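Local coordinates for uncharacterized protein MJ0690 (Methanocaldococcus jannaschii, PDB 3K32) that is of unknown function but is a predicted tRNA methyltransferase subunit that probably binds a nucleotide through a PP-loop in an alpha/beta fold of the HUP type, at residues Met7-Leu12 and Ile104-Thr109; Ile36-Gly41 and Ile63-Lys68; Ile43-Leu48 and Tyr169-Arg174; Lys72-Ile77 and His175-Arg180. All coordinates share one frame; numbering follows the deposited sequence.

Contact 1 of 4, residues Met7-Leu12 and Ile104-Thr109; sequences MDVHVL and ILADGT
Ile104 divides its two branches between Met7 and Val9 and crosses each of those side chains at about a right angle. CD1 of Ile104 meets CG of Met7, a selenomethionine in this crystal, at 3.6 Å. CG2 of Ile104 touches CG2 of Val9, also at 3.6 Å. The division follows from chi1 of -51°, which sets CG1 beside the backbone N and turns CG2 anti to it. With an alanine here both branches are gone, and Met7 CG and Val9 CG2 would probably face a gap. The same Val9 CG2 lies 3.8 Å from Ala106 CB, and so bridges two residues of strand 104-106. Three backbone bonds of 2.9 Å, His10 N to Ile104 O, Ala106 N to His10 O and Leu12 N to Ala106 O, fix parallel pairing; the first is almost straight at 176°. This joins strand 8-12 to one of its neighbours in the middle of a 3-2-1-4-5 sheet, and the SGGKDS sequence just beyond strand 8-12 matches the PP-loop of ATP pyrophosphatases. On the face opposite Ala106, His10 CB rests on Leu105 CD1 at 4.0 Å. A water in the imidazole plane sits 2.7 Å from His10 ND1 and accepts from Ile104 N. At the end of strand 8-12, Leu12 CB packs on Asp107 CB, just past strand 104-106; the Asp107 carboxylate turns away: OD1 takes Thr109 N in an Asx turn, and OD2 bonds Tyr134 and His91.

Contact 2 of 4, residues Ile36-Gly41 and Ile63-Lys68; sequences ITINFG and ITLDRK
Residues 36-41 and 63-68 run parallel, their end-to-end directions 32° apart, and are laddered by Ile63 N to Thr37 O (3.1 Å), Asn39 N to Ile63 O (2.7 Å) and Leu65 N to Asn39 O (2.7 Å). Ile38 and Leu65 cross at a slant, with both CG2 and CD1 of Ile38 4.0 Å from Leu65 CD2. Beyond the last bridge the Phe40 ring meets residues 65-66 at its rim: Asp66 O lies near the ring plane, 3.4 Å from CD2, while Leu65 CB approaches obliquely. Ile38 CG2 sits over one face of that ring, toward its rim. Arg67 brings its CB to 3.3 Å from Phe40 O, then extends to salt bridges with Glu71 and Glu179. With CG anti to the backbone N (chi1 -169°), Asn39 turns OD1 back onto Gly41 N at 3.0 Å, forming an Asx turn, and its ND2 donates to Ile43 O. Such parallel neighbours, linked through helix 47-56, form the beta-alpha-beta crossover characteristic of Rossmann-like sheets, here at the 59-64 edge.

Contact 3 of 4, residues Ile43-Leu48 and Tyr169-Arg174; sequences IPSYKL and YEAEIR
Glu172 lays its CG against Ser45, 3.4 Å from the OG, and slides past Ile43 in the opposite direction, with Ile43 CG1 4.1 Å from the same CG. Its extended chain carries the carboxylate to the backbone of the turn. There OE2 accepts from Ile43 N at 3.0 Å, through its anti lone pair and with an angle of 148° at the hydrogen. The other oxygen, OE1, takes Phe40 N, and OE2 also receives a weak bond from Val42 N, so one buried carboxylate gathers N-H groups from Phe40, Val42 and Ile43, all just ahead of the Pro44 turn. Ile43 O lies just as near OE2, 3.0 Å away, but both act as acceptors here and do not bond each other; Asn39 ND2 donates to this carbonyl, which may ease the crowding. An alanine in place of Glu172 would probably leave the N-H groups of Phe40 and Ile43 without their acceptor and the loop less firmly held. Beside this polar grip Ser45 points at the helix, its CB 3.6 Å from Ala171 CB. The loop itself is tightly folded: Pro44 centres an inverse gamma turn, and a type I turn from Pro44 to Lys47 leads into helix 47-56. The start of helix 169-180 is thus held against the loop that follows strand 32-39, while its Ile173 packs on Val70 and Ala73 of helix 68-80 and its Tyr169 on Val90 and Val94 of helix 84-98.

Contact 4 of 4, residues Lys72-Ile77 and His175-Arg180; sequences KAADMI and HILKER
Arg180 and Asp75 provide the ionic part of this helix pair. The guanidinium comes end-on and spends both terminal nitrogens on one oxygen: NH1 lies 2.7 Å and NH2 2.6 Å from Asp75 OD1. NH1 comes from the anti side and NH2 from the syn side, the latter clearly tilted out of the carboxylate plane, and sharing a single acceptor bends both bonds, to 133° and 135° at the hydrogen. The carboxylate and guanidinium planes are turned only 20° against each other, with the acid at the guanidinium edge. A chain extended from CG to NE lets the arginine span the distance between the helices. NH2 also has a salt bridge to Glu71, one turn earlier on helix 68-80, so two acids of that helix share this positive charge, which is likely to limit the rotation of the group. The segment axes approach to 9.6 Å, a steep crossing of the helix that follows strand 59-64 by helix 169-180, which comes after the five-stranded parallel sheet in the chain. Ala74, pointing at the partner helix, marks the nearest backbone approach, with its CA 6.3 Å from that of Leu177. Its CB makes two apolar contacts, with Ile176 CG2 at 3.9 Å and Leu177 CD2 at 4.0 Å, and it also sits over one guanidinium face, offset toward the rim. Farther along, Ile77 CG2 touches Leu177 CD1 at 3.9 Å, the two side chains at about a right angle, with Tyr187 of helix 184-187 against both.

From the N terminus, strand 8-12 opens the long loop that contact 1 closes at residues 104-109. Nested within it, contact 2 closes a short crossover between 36-41 and 63-68; the two share the sheet, where Val11 O meets Ile36 N. Contacts 3 and 4 open inside that loop but close beyond it, on helix 169-180, so both cross contact 1; contact 3 also crosses contact 2, while contact 4 follows contact 2 in series. The centres of contacts 2 and 3 are about 10 Å apart, and Glu172 connects them; Arg67 and Glu179 connect contacts 2 and 4. Helix 169-180 thereby ties the end of strand 32-39 to helix 68-80.

Contact 1 of 4, residues Met7-Leu12 and Ile104-Thr109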
loop_
_atom_site.group_PDB
_atom_site.type_symbol
_atom_site.label_atom_id
_atom_site.label_comp_id
_atom_site.label_asym_id
_atom_site.label_seq_id
_atom_site.Cartn_x
_atom_site.Cartn_y
_atom_site.Cartn_z
HETATM N N MSE B 7 17.201 -9.309 3.398
HETATM C CA MSE B 7 16.255 -9.973 2.514
HETATM C C MSE B 7 16.168 -9.325 1.123
HETATM O O MSE B 7 15.827 -8.156 0.988
HETATM C CB MSE B 7 14.889 -9.984 3.200
HETATM C CG MSE B 7 13.817 -10.779 2.506
HETATM SE SE MSE B 7 13.863 -12.641 3.001
HETATM C CE MSE B 7 14.168 -12.471 4.926
ATOM N N ASP B 8 16.480 -10.092 0.086
ATOM C CA ASP B 8 16.325 -9.594 -1.273
ATOM C C ASP B 8 14.846 -9.445 -1.669
ATOM O O ASP B 8 13.966 -10.114 -1.131
ATOM C CB ASP B 8 17.039 -10.506 -2.279
ATOM C CG ASP B 8 18.565 -10.424 -2.184
ATOM O OD1 ASP B 8 19.082 -9.458 -1.588
ATOM O OD2 ASP B 8 19.248 -11.330 -2.719
ATOM N N VAL B 9 14.584 -8.551 -2.613
ATOM C CA VAL B 9 13.293 -8.494 -3.265
ATOM C C VAL B 9 13.456 -7.998 -4.692
ATOM O O VAL B 9 14.254 -7.116 -4.973
ATOM C CB VAL B 9 12.331 -7.577 -2.526
ATOM C CG1 VAL B 9 12.968 -6.231 -2.274
ATOM C CG2 VAL B 9 11.067 -7.425 -3.337
ATOM N N HIS B 10 12.705 -8.583 -5.605
ATOM C CA HIS B 10 12.873 -8.261 -7.007
ATOM C C HIS B 10 11.719 -7.389 -7.479
ATOM O O HIS B 10 10.558 -7.791 -7.432
ATOM C CB HIS B 10 13.042 -9.545 -7.827
ATOM C CG HIS B 10 14.314 -10.281 -7.506
ATOM N ND1 HIS B 10 14.409 -11.173 -6.456
ATOM C CD2 HIS B 10 15.542 -10.219 -8.062
ATOM C CE1 HIS B 10 15.643 -11.638 -6.394
ATOM N NE2 HIS B 10 16.356 -11.075 -7.350
ATOM N N VAL B 11 12.060 -6.183 -7.913
ATOM C CA VAL B 11 11.084 -5.138 -8.160
ATOM C C VAL B 11 10.946 -4.829 -9.645
ATOM O O VAL B 11 11.844 -4.258 -10.254
ATOM C CB VAL B 11 11.516 -3.835 -7.478
ATOM C CG1 VAL B 11 10.393 -2.800 -7.535
ATOM C CG2 VAL B 11 11.958 -4.084 -6.054
ATOM N N LEU B 12 9.814 -5.193 -10.227
ATOM C CA LEU B 12 9.501 -4.725 -11.565
ATOM C C LEU B 12 9.627 -3.219 -11.549
ATOM O O LEU B 12 9.111 -2.551 -10.660
ATOM C CB LEU B 12 8.095 -5.148 -11.968
ATOM C CG LEU B 12 8.043 -6.624 -12.351
ATOM C CD1 LEU B 12 6.654 -7.200 -12.156
ATOM C CD2 LEU B 12 8.516 -6.777 -13.801
ATOM N N ILE B 104 10.339 -13.389 -3.702
ATOM C CA ILE B 104 9.810 -12.106 -3.235
ATOM C C ILE B 104 9.724 -11.052 -4.342
ATOM O O ILE B 104 10.711 -10.430 -4.705
ATOM C CB ILE B 104 10.579 -11.541 -2.041
ATOM C CG1 ILE B 104 10.710 -12.603 -0.948
ATOM C CG2 ILE B 104 9.872 -10.306 -1.508
ATOM C CD1 ILE B 104 11.188 -12.057 0.378
ATOM N N LEU B 105 8.515 -10.859 -4.860
ATOM C CA LEU B 105 8.278 -10.019 -6.021
ATOM C C LEU B 105 7.558 -8.770 -5.611
ATOM O O LEU B 105 6.578 -8.828 -4.867
ATOM C CB LEU B 105 7.413 -10.754 -7.038
ATOM C CG LEU B 105 8.101 -11.275 -8.294
ATOM C CD1 LEU B 105 9.580 -11.456 -8.027
ATOM C CD2 LEU B 105 7.466 -12.583 -8.719
ATOM N N ALA B 106 8.037 -7.639 -6.111
ATOM C CA ALA B 106 7.393 -6.360 -5.862
ATOM C C ALA B 106 7.173 -5.628 -7.181
ATOM O O ALA B 106 7.906 -5.864 -8.151
ATOM C CB ALA B 106 8.238 -5.515 -4.923
ATOM N N ASP B 107 6.174 -4.739 -7.212
ATOM C CA ASP B 107 6.000 -3.859 -8.361
ATOM C C ASP B 107 5.475 -2.501 -7.920
ATOM O O ASP B 107 5.428 -2.215 -6.730
ATOM C CB ASP B 107 5.080 -4.493 -9.400
ATOM C CG ASP B 107 3.634 -4.575 -8.929
ATOM O OD1 ASP B 107 3.248 -3.789 -8.036
ATOM O OD2 ASP B 107 2.884 -5.429 -9.455
ATOM N N GLY B 108 5.064 -1.678 -8.886
ATOM C CA GLY B 108 4.735 -0.280 -8.642
ATOM C C GLY B 108 3.265 0.053 -8.776
ATOM O O GLY B 108 2.886 1.218 -8.972
ATOM N N THR B 109 2.435 -0.978 -8.672
ATOM C CA THR B 109 0.985 -0.829 -8.645
ATOM C C THR B 109 0.508 0.041 -7.478
ATOM O O THR B 109 1.052 -0.012 -6.372
ATOM C CB THR B 109 0.311 -2.190 -8.565
ATOM O OG1 THR B 109 0.691 -2.950 -9.716
ATOM C CG2 THR B 109 -1.205 -2.005 -8.581
HETATM O O HOH W 1 13.379 -12.522 -4.390
#

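Contact 2 of 4, residues Ile36-Gly41 and Ile63-Lys68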
loop_
_atom_site.group_PDB
_atom_site.type_symbol
_atom_site.label_atom_id
_atom_site.label_comp_id
_atom_site.label_asym_id
_atom_site.label_seq_id
_atom_site.Cartn_x
_atom_site.Cartn_y
_atom_site.Cartn_z
ATOM N N ILE B 36 14.193 -4.833 -11.694
ATOM C CA ILE B 36 14.146 -5.534 -12.967
ATOM C C ILE B 36 13.113 -4.928 -13.957
ATOM O O ILE B 36 12.001 -4.518 -13.590
ATOM C CB ILE B 36 13.900 -7.035 -12.763
ATOM C CG1 ILE B 36 12.461 -7.272 -12.362
ATOM C CG2 ILE B 36 14.840 -7.618 -11.713
ATOM C CD1 ILE B 36 11.608 -7.618 -13.545
ATOM N N THR B 37 13.517 -4.863 -15.212
ATOM C CA THR B 37 12.693 -4.341 -16.283
ATOM C C THR B 37 12.549 -5.413 -17.361
ATOM O O THR B 37 13.543 -5.906 -17.895
ATOM C CB THR B 37 13.351 -3.094 -16.933
ATOM O OG1 THR B 37 13.638 -2.117 -15.933
ATOM C CG2 THR B 37 12.436 -2.477 -17.970
ATOM N N ILE B 38 11.313 -5.776 -17.670
ATOM C CA ILE B 38 11.042 -6.714 -18.738
ATOM C C ILE B 38 11.421 -6.134 -20.089
ATOM O O ILE B 38 11.197 -4.948 -20.347
ATOM C CB ILE B 38 9.550 -7.085 -18.794
ATOM C CG1 ILE B 38 9.121 -7.795 -17.508
ATOM C CG2 ILE B 38 9.236 -7.918 -20.039
ATOM C CD1 ILE B 38 10.152 -8.756 -16.967
ATOM N N ASN B 39 12.002 -6.981 -20.936
ATOM C CA ASN B 39 12.155 -6.704 -22.368
ATOM C C ASN B 39 11.641 -7.863 -23.227
ATOM O O ASN B 39 11.788 -9.035 -22.873
ATOM C CB ASN B 39 13.611 -6.400 -22.731
ATOM C CG ASN B 39 13.740 -5.860 -24.129
ATOM O OD1 ASN B 39 14.314 -6.501 -25.011
ATOM N ND2 ASN B 39 13.146 -4.691 -24.361
ATOM N N PHE B 40 11.041 -7.550 -24.368
ATOM C CA PHE B 40 10.450 -8.606 -25.189
ATOM C C PHE B 40 11.176 -8.771 -26.516
ATOM O O PHE B 40 10.664 -9.433 -27.417
ATOM C CB PHE B 40 8.972 -8.329 -25.470
ATOM C CG PHE B 40 8.097 -8.317 -24.251
ATOM C CD1 PHE B 40 7.768 -7.117 -23.630
ATOM C CD2 PHE B 40 7.569 -9.499 -23.744
ATOM C CE1 PHE B 40 6.937 -7.089 -22.507
ATOM C CE2 PHE B 40 6.721 -9.487 -22.618
ATOM C CZ PHE B 40 6.409 -8.276 -21.999
ATOM N N GLY B 41 12.351 -8.150 -26.635
ATOM C CA GLY B 41 13.168 -8.251 -27.834
ATOM C C GLY B 41 12.722 -7.411 -29.024
ATOM O O GLY B 41 13.316 -7.492 -30.096
ATOM N N ILE B 63 15.285 -8.481 -17.967
ATOM C CA ILE B 63 14.856 -9.835 -18.215
ATOM C C ILE B 63 14.116 -9.909 -19.550
ATOM O O ILE B 63 13.116 -9.208 -19.773
ATOM C CB ILE B 63 13.919 -10.253 -17.102
ATOM C CG1 ILE B 63 14.684 -10.241 -15.785
ATOM C CG2 ILE B 63 13.298 -11.621 -17.395
ATOM C CD1 ILE B 63 13.963 -10.879 -14.663
ATOM N N THR B 64 14.605 -10.755 -20.441
ATOM C CA THR B 64 14.014 -10.870 -21.763
ATOM C C THR B 64 12.959 -11.979 -21.800
ATOM O O THR B 64 13.234 -13.124 -21.441
ATOM C CB THR B 64 15.104 -11.112 -22.818
ATOM O OG1 THR B 64 16.116 -10.108 -22.672
ATOM C CG2 THR B 64 14.524 -11.050 -24.222
ATOM N N LEU B 65 11.746 -11.623 -22.222
ATOM C CA LEU B 65 10.639 -12.579 -22.297
ATOM C C LEU B 65 10.213 -12.793 -23.746
ATOM O O LEU B 65 10.592 -12.022 -24.626
ATOM C CB LEU B 65 9.460 -12.100 -21.445
ATOM C CG LEU B 65 9.446 -12.664 -20.010
ATOM C CD1 LEU B 65 10.836 -12.947 -19.470
ATOM C CD2 LEU B 65 8.672 -11.774 -19.066
ATOM N N ASP B 66 9.436 -13.842 -23.987
ATOM C CA ASP B 66 8.978 -14.166 -25.337
ATOM C C ASP B 66 8.128 -13.031 -25.937
ATOM O O ASP B 66 7.196 -12.520 -25.302
ATOM C CB ASP B 66 8.204 -15.491 -25.334
ATOM C CG ASP B 66 7.943 -16.031 -26.741
ATOM O OD1 ASP B 66 7.411 -15.294 -27.613
ATOM O OD2 ASP B 66 8.261 -17.221 -26.971
ATOM N N ARG B 67 8.465 -12.652 -27.170
ATOM C CA ARG B 67 7.807 -11.554 -27.874
ATOM C C ARG B 67 6.313 -11.798 -28.135
ATOM O O ARG B 67 5.572 -10.877 -28.459
ATOM C CB ARG B 67 8.527 -11.300 -29.195
ATOM C CG ARG B 67 7.812 -10.340 -30.124
ATOM C CD ARG B 67 8.371 -10.372 -31.539
ATOM N NE ARG B 67 7.677 -9.393 -32.364
ATOM C CZ ARG B 67 8.245 -8.334 -32.934
ATOM N NH1 ARG B 67 9.546 -8.114 -32.800
ATOM N NH2 ARG B 67 7.503 -7.497 -33.650
ATOM N N LYS B 68 5.875 -13.038 -27.982
ATOM C CA LYS B 68 4.486 -13.394 -28.241
ATOM C C LYS B 68 3.563 -12.786 -27.191
ATOM O O LYS B 68 2.362 -12.594 -27.437
ATOM C CB LYS B 68 4.328 -14.915 -28.243
ATOM C CG LYS B 68 4.669 -15.558 -26.901
ATOM C CD LYS B 68 3.554 -16.469 -26.404
ATOM C CE LYS B 68 4.086 -17.847 -26.029
ATOM N NZ LYS B 68 4.714 -18.544 -27.195
#

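Contact 3 of 4, residues Ile43-Leu48 and Tyr169-Arg174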
loop_
_atom_site.group_PDB
_atom_site.type_symbol
_atom_site.label_atom_id
_atom_site.label_comp_id
_atom_site.label_asym_id
_atom_site.label_seq_id
_atom_site.Cartn_x
_atom_site.Cartn_y
_atom_site.Cartn_z
ATOM N N ILE B 43 12.143 -3.649 -28.991
ATOM C CA ILE B 43 13.073 -2.512 -28.934
ATOM C C ILE B 43 13.669 -2.307 -27.527
ATOM O O ILE B 43 13.108 -2.755 -26.524
ATOM C CB ILE B 43 12.429 -1.187 -29.450
ATOM C CG1 ILE B 43 11.200 -0.793 -28.616
ATOM C CG2 ILE B 43 12.048 -1.298 -30.919
ATOM C CD1 ILE B 43 10.537 0.540 -29.067
ATOM N N PRO B 44 14.823 -1.630 -27.453
ATOM C CA PRO B 44 15.509 -1.438 -26.169
ATOM C C PRO B 44 14.869 -0.358 -25.286
ATOM O O PRO B 44 15.562 0.504 -24.753
ATOM C CB PRO B 44 16.922 -1.027 -26.597
ATOM C CG PRO B 44 16.723 -0.370 -27.915
ATOM C CD PRO B 44 15.633 -1.156 -28.590
ATOM N N SER B 45 13.557 -0.432 -25.108
ATOM C CA SER B 45 12.834 0.574 -24.346
ATOM C C SER B 45 13.224 0.632 -22.857
ATOM O O SER B 45 12.717 1.481 -22.119
ATOM C CB SER B 45 11.317 0.375 -24.502
ATOM O OG SER B 45 10.871 -0.828 -23.882
ATOM N N TYR B 46 14.122 -0.245 -22.419
ATOM C CA TYR B 46 14.495 -0.293 -21.007
ATOM C C TYR B 46 15.573 0.721 -20.643
ATOM O O TYR B 46 15.939 0.857 -19.481
ATOM C CB TYR B 46 15.003 -1.683 -20.649
ATOM C CG TYR B 46 16.126 -2.111 -21.544
ATOM C CD1 TYR B 46 17.446 -1.816 -21.221
ATOM C CD2 TYR B 46 15.868 -2.778 -22.732
ATOM C CE1 TYR B 46 18.480 -2.194 -22.044
ATOM C CE2 TYR B 46 16.896 -3.160 -23.565
ATOM C CZ TYR B 46 18.201 -2.863 -23.217
ATOM O OH TYR B 46 19.222 -3.246 -24.045
ATOM N N LYS B 47 16.099 1.423 -21.633
ATOM C CA LYS B 47 17.213 2.324 -21.368
ATOM C C LYS B 47 16.922 3.309 -20.212
ATOM O O LYS B 47 17.766 3.526 -19.345
ATOM C CB LYS B 47 17.667 3.013 -22.666
ATOM C CG LYS B 47 17.560 4.521 -22.673
ATOM C CD LYS B 47 18.891 5.167 -22.317
ATOM C CE LYS B 47 19.983 4.812 -23.327
ATOM N NZ LYS B 47 21.325 5.322 -22.919
ATOM N N LEU B 48 15.720 3.869 -20.182
ATOM C CA LEU B 48 15.351 4.840 -19.152
ATOM C C LEU B 48 15.469 4.261 -17.730
ATOM O O LEU B 48 16.098 4.846 -16.840
ATOM C CB LEU B 48 13.927 5.352 -19.410
ATOM C CG LEU B 48 13.401 6.604 -18.683
ATOM C CD1 LEU B 48 12.393 6.243 -17.589
ATOM C CD2 LEU B 48 14.531 7.469 -18.129
ATOM N N TYR B 169 5.704 -1.661 -20.491
ATOM C CA TYR B 169 5.278 -2.452 -21.647
ATOM C C TYR B 169 4.821 -1.624 -22.855
ATOM O O TYR B 169 4.980 -2.031 -24.014
ATOM C CB TYR B 169 4.141 -3.382 -21.246
ATOM C CG TYR B 169 4.338 -4.077 -19.931
ATOM C CD1 TYR B 169 5.508 -4.773 -19.644
ATOM C CD2 TYR B 169 3.338 -4.062 -18.979
ATOM C CE1 TYR B 169 5.666 -5.427 -18.429
ATOM C CE2 TYR B 169 3.481 -4.716 -17.772
ATOM C CZ TYR B 169 4.634 -5.388 -17.496
ATOM O OH TYR B 169 4.742 -6.005 -16.276
ATOM N N GLU B 170 4.232 -0.473 -22.565
ATOM C CA GLU B 170 3.747 0.438 -23.587
ATOM C C GLU B 170 4.632 0.503 -24.849
ATOM O O GLU B 170 4.235 0.043 -25.915
ATOM C CB GLU B 170 3.583 1.824 -22.968
ATOM C CG GLU B 170 2.296 2.515 -23.341
ATOM C CD GLU B 170 1.796 3.450 -22.255
ATOM O OE1 GLU B 170 1.068 2.979 -21.344
ATOM O OE2 GLU B 170 2.123 4.657 -22.321
ATOM N N ALA B 171 5.828 1.068 -24.720
ATOM C CA ALA B 171 6.695 1.308 -25.869
ATOM C C ALA B 171 6.800 0.100 -26.788
ATOM O O ALA B 171 6.623 0.225 -28.005
ATOM C CB ALA B 171 8.068 1.748 -25.413
ATOM N N GLU B 172 7.093 -1.063 -26.205
ATOM C CA GLU B 172 7.263 -2.284 -26.994
ATOM C C GLU B 172 5.949 -2.698 -27.646
ATOM O O GLU B 172 5.939 -3.250 -28.748
ATOM C CB GLU B 172 7.887 -3.438 -26.179
ATOM C CG GLU B 172 9.356 -3.188 -25.805
ATOM C CD GLU B 172 10.179 -4.457 -25.552
ATOM O OE1 GLU B 172 10.041 -5.073 -24.468
ATOM O OE2 GLU B 172 10.996 -4.817 -26.430
ATOM N N ILE B 173 4.839 -2.415 -26.972
ATOM C CA ILE B 173 3.537 -2.702 -27.544
ATOM C C ILE B 173 3.271 -1.711 -28.669
ATOM O O ILE B 173 2.896 -2.088 -29.781
ATOM C CB ILE B 173 2.439 -2.606 -26.491
ATOM C CG1 ILE B 173 2.741 -3.579 -25.344
ATOM C CG2 ILE B 173 1.064 -2.872 -27.118
ATOM C CD1 ILE B 173 1.643 -3.693 -24.319
ATOM N N ARG B 174 3.490 -0.439 -28.358
ATOM C CA ARG B 174 3.329 0.641 -29.308
ATOM C C ARG B 174 4.064 0.290 -30.598
ATOM O O ARG B 174 3.529 0.447 -31.699
ATOM C CB ARG B 174 3.890 1.930 -28.704
ATOM C CG ARG B 174 3.084 3.182 -29.003
ATOM C CD ARG B 174 3.402 4.286 -27.998
ATOM N NE ARG B 174 3.956 5.479 -28.643
ATOM C CZ ARG B 174 4.027 6.680 -28.071
ATOM N NH1 ARG B 174 3.573 6.860 -26.837
ATOM N NH2 ARG B 174 4.546 7.707 -28.736
#

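Contact 4 of 4, residues Lys72-Ile77 and His175-Arg180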
loop_
_atom_site.group_PDB
_atom_site.type_symbol
_atom_site.label_atom_id
_atom_site.label_comp_id
_atom_site.label_asym_id
_atom_site.label_seq_id
_atom_site.Cartn_x
_atom_site.Cartn_y
_atom_site.Cartn_z
ATOM N N LYS B 72 0.356 -10.557 -28.497
ATOM C CA LYS B 72 -1.025 -10.744 -28.073
ATOM C C LYS B 72 -1.605 -9.463 -27.446
ATOM O O LYS B 72 -2.789 -9.143 -27.638
ATOM C CB LYS B 72 -1.136 -11.934 -27.119
ATOM C CG LYS B 72 -2.506 -12.088 -26.539
ATOM C CD LYS B 72 -2.692 -13.438 -25.898
ATOM C CE LYS B 72 -4.170 -13.687 -25.613
ATOM N NZ LYS B 72 -5.025 -13.506 -26.828
ATOM N N ALA B 73 -0.774 -8.724 -26.710
ATOM C CA ALA B 73 -1.214 -7.445 -26.161
ATOM C C ALA B 73 -1.598 -6.539 -27.306
ATOM O O ALA B 73 -2.553 -5.769 -27.207
ATOM C CB ALA B 73 -0.131 -6.801 -25.323
ATOM N N ALA B 74 -0.833 -6.624 -28.391
ATOM C CA ALA B 74 -1.137 -5.863 -29.596
ATOM C C ALA B 74 -2.512 -6.283 -30.145
ATOM O O ALA B 74 -3.366 -5.437 -30.411
ATOM C CB ALA B 74 -0.052 -6.050 -30.638
ATOM N N ASP B 75 -2.741 -7.587 -30.265
ATOM C CA ASP B 75 -4.027 -8.067 -30.764
ATOM C C ASP B 75 -5.130 -7.503 -29.890
ATOM O O ASP B 75 -6.108 -6.967 -30.392
ATOM C CB ASP B 75 -4.096 -9.599 -30.801
ATOM C CG ASP B 75 -2.991 -10.224 -31.648
ATOM O OD1 ASP B 75 -2.478 -9.554 -32.569
ATOM O OD2 ASP B 75 -2.641 -11.401 -31.408
HETATM N N MSE B 76 -4.952 -7.598 -28.577
HETATM C CA MSE B 76 -5.963 -7.127 -27.632
HETATM C C MSE B 76 -6.229 -5.619 -27.693
HETATM O O MSE B 76 -7.376 -5.174 -27.594
HETATM C CB MSE B 76 -5.572 -7.539 -26.226
HETATM C CG MSE B 76 -5.437 -9.031 -26.070
HETATM SE SE MSE B 76 -4.809 -9.511 -24.280
HETATM C CE MSE B 76 -6.279 -8.739 -23.303
ATOM N N ILE B 77 -5.170 -4.831 -27.838
ATOM C CA ILE B 77 -5.326 -3.400 -28.061
ATOM C C ILE B 77 -6.173 -3.167 -29.309
ATOM O O ILE B 77 -7.126 -2.403 -29.282
ATOM C CB ILE B 77 -3.968 -2.709 -28.255
ATOM C CG1 ILE B 77 -3.176 -2.721 -26.954
ATOM C CG2 ILE B 77 -4.161 -1.282 -28.685
ATOM C CD1 ILE B 77 -3.852 -1.975 -25.853
ATOM N N HIS B 175 5.285 -0.207 -30.455
ATOM C CA HIS B 175 6.115 -0.485 -31.611
ATOM C C HIS B 175 5.505 -1.533 -32.533
ATOM O O HIS B 175 5.474 -1.361 -33.754
ATOM C CB HIS B 175 7.498 -0.932 -31.177
ATOM C CG HIS B 175 8.532 -0.772 -32.243
ATOM N ND1 HIS B 175 8.920 -1.810 -33.064
ATOM C CD2 HIS B 175 9.242 0.307 -32.637
ATOM C CE1 HIS B 175 9.836 -1.378 -33.911
ATOM N NE2 HIS B 175 10.051 -0.096 -33.673
ATOM N N ILE B 176 5.035 -2.628 -31.949
ATOM C CA ILE B 176 4.413 -3.681 -32.740
ATOM C C ILE B 176 3.243 -3.088 -33.514
ATOM O O ILE B 176 3.042 -3.402 -34.683
ATOM C CB ILE B 176 3.949 -4.874 -31.867
ATOM C CG1 ILE B 176 5.150 -5.517 -31.168
ATOM C CG2 ILE B 176 3.231 -5.918 -32.713
ATOM C CD1 ILE B 176 4.796 -6.689 -30.294
ATOM N N LEU B 177 2.495 -2.202 -32.866
ATOM C CA LEU B 177 1.316 -1.605 -33.493
ATOM C C LEU B 177 1.702 -0.806 -34.729
ATOM O O LEU B 177 1.050 -0.897 -35.768
ATOM C CB LEU B 177 0.552 -0.734 -32.500
ATOM C CG LEU B 177 -0.071 -1.522 -31.349
ATOM C CD1 LEU B 177 -0.624 -0.599 -30.262
ATOM C CD2 LEU B 177 -1.150 -2.442 -31.876
ATOM N N LYS B 178 2.777 -0.038 -34.615
ATOM C CA LYS B 178 3.313 0.663 -35.766
ATOM C C LYS B 178 3.632 -0.322 -36.892
ATOM O O LYS B 178 3.025 -0.255 -37.958
ATOM C CB LYS B 178 4.541 1.492 -35.384
ATOM C CG LYS B 178 4.188 2.820 -34.725
ATOM C CD LYS B 178 5.394 3.758 -34.639
ATOM C CE LYS B 178 6.017 3.764 -33.246
ATOM N NZ LYS B 178 5.234 4.587 -32.278
ATOM N N GLU B 179 4.562 -1.244 -36.647
ATOM C CA GLU B 179 4.930 -2.226 -37.655
ATOM C C GLU B 179 3.686 -2.738 -38.345
ATOM O O GLU B 179 3.691 -3.014 -39.548
ATOM C CB GLU B 179 5.644 -3.423 -37.028
ATOM C CG GLU B 179 7.079 -3.188 -36.636
ATOM C CD GLU B 179 7.670 -4.376 -35.898
ATOM O OE1 GLU B 179 7.002 -5.431 -35.839
ATOM O OE2 GLU B 179 8.800 -4.257 -35.381
ATOM N N ARG B 180 2.618 -2.864 -37.567
ATOM C CA ARG B 180 1.437 -3.575 -38.020
ATOM C C ARG B 180 0.625 -2.769 -39.012
ATOM O O ARG B 180 -0.231 -3.311 -39.715
ATOM C CB ARG B 180 0.580 -4.004 -36.829
ATOM C CG ARG B 180 1.008 -5.344 -36.234
ATOM C CD ARG B 180 0.139 -5.713 -35.060
ATOM N NE ARG B 180 0.450 -7.031 -34.523
ATOM C CZ ARG B 180 -0.379 -7.724 -33.752
ATOM N NH1 ARG B 180 -1.566 -7.212 -33.448
ATOM N NH2 ARG B 180 -0.034 -8.924 -33.289
#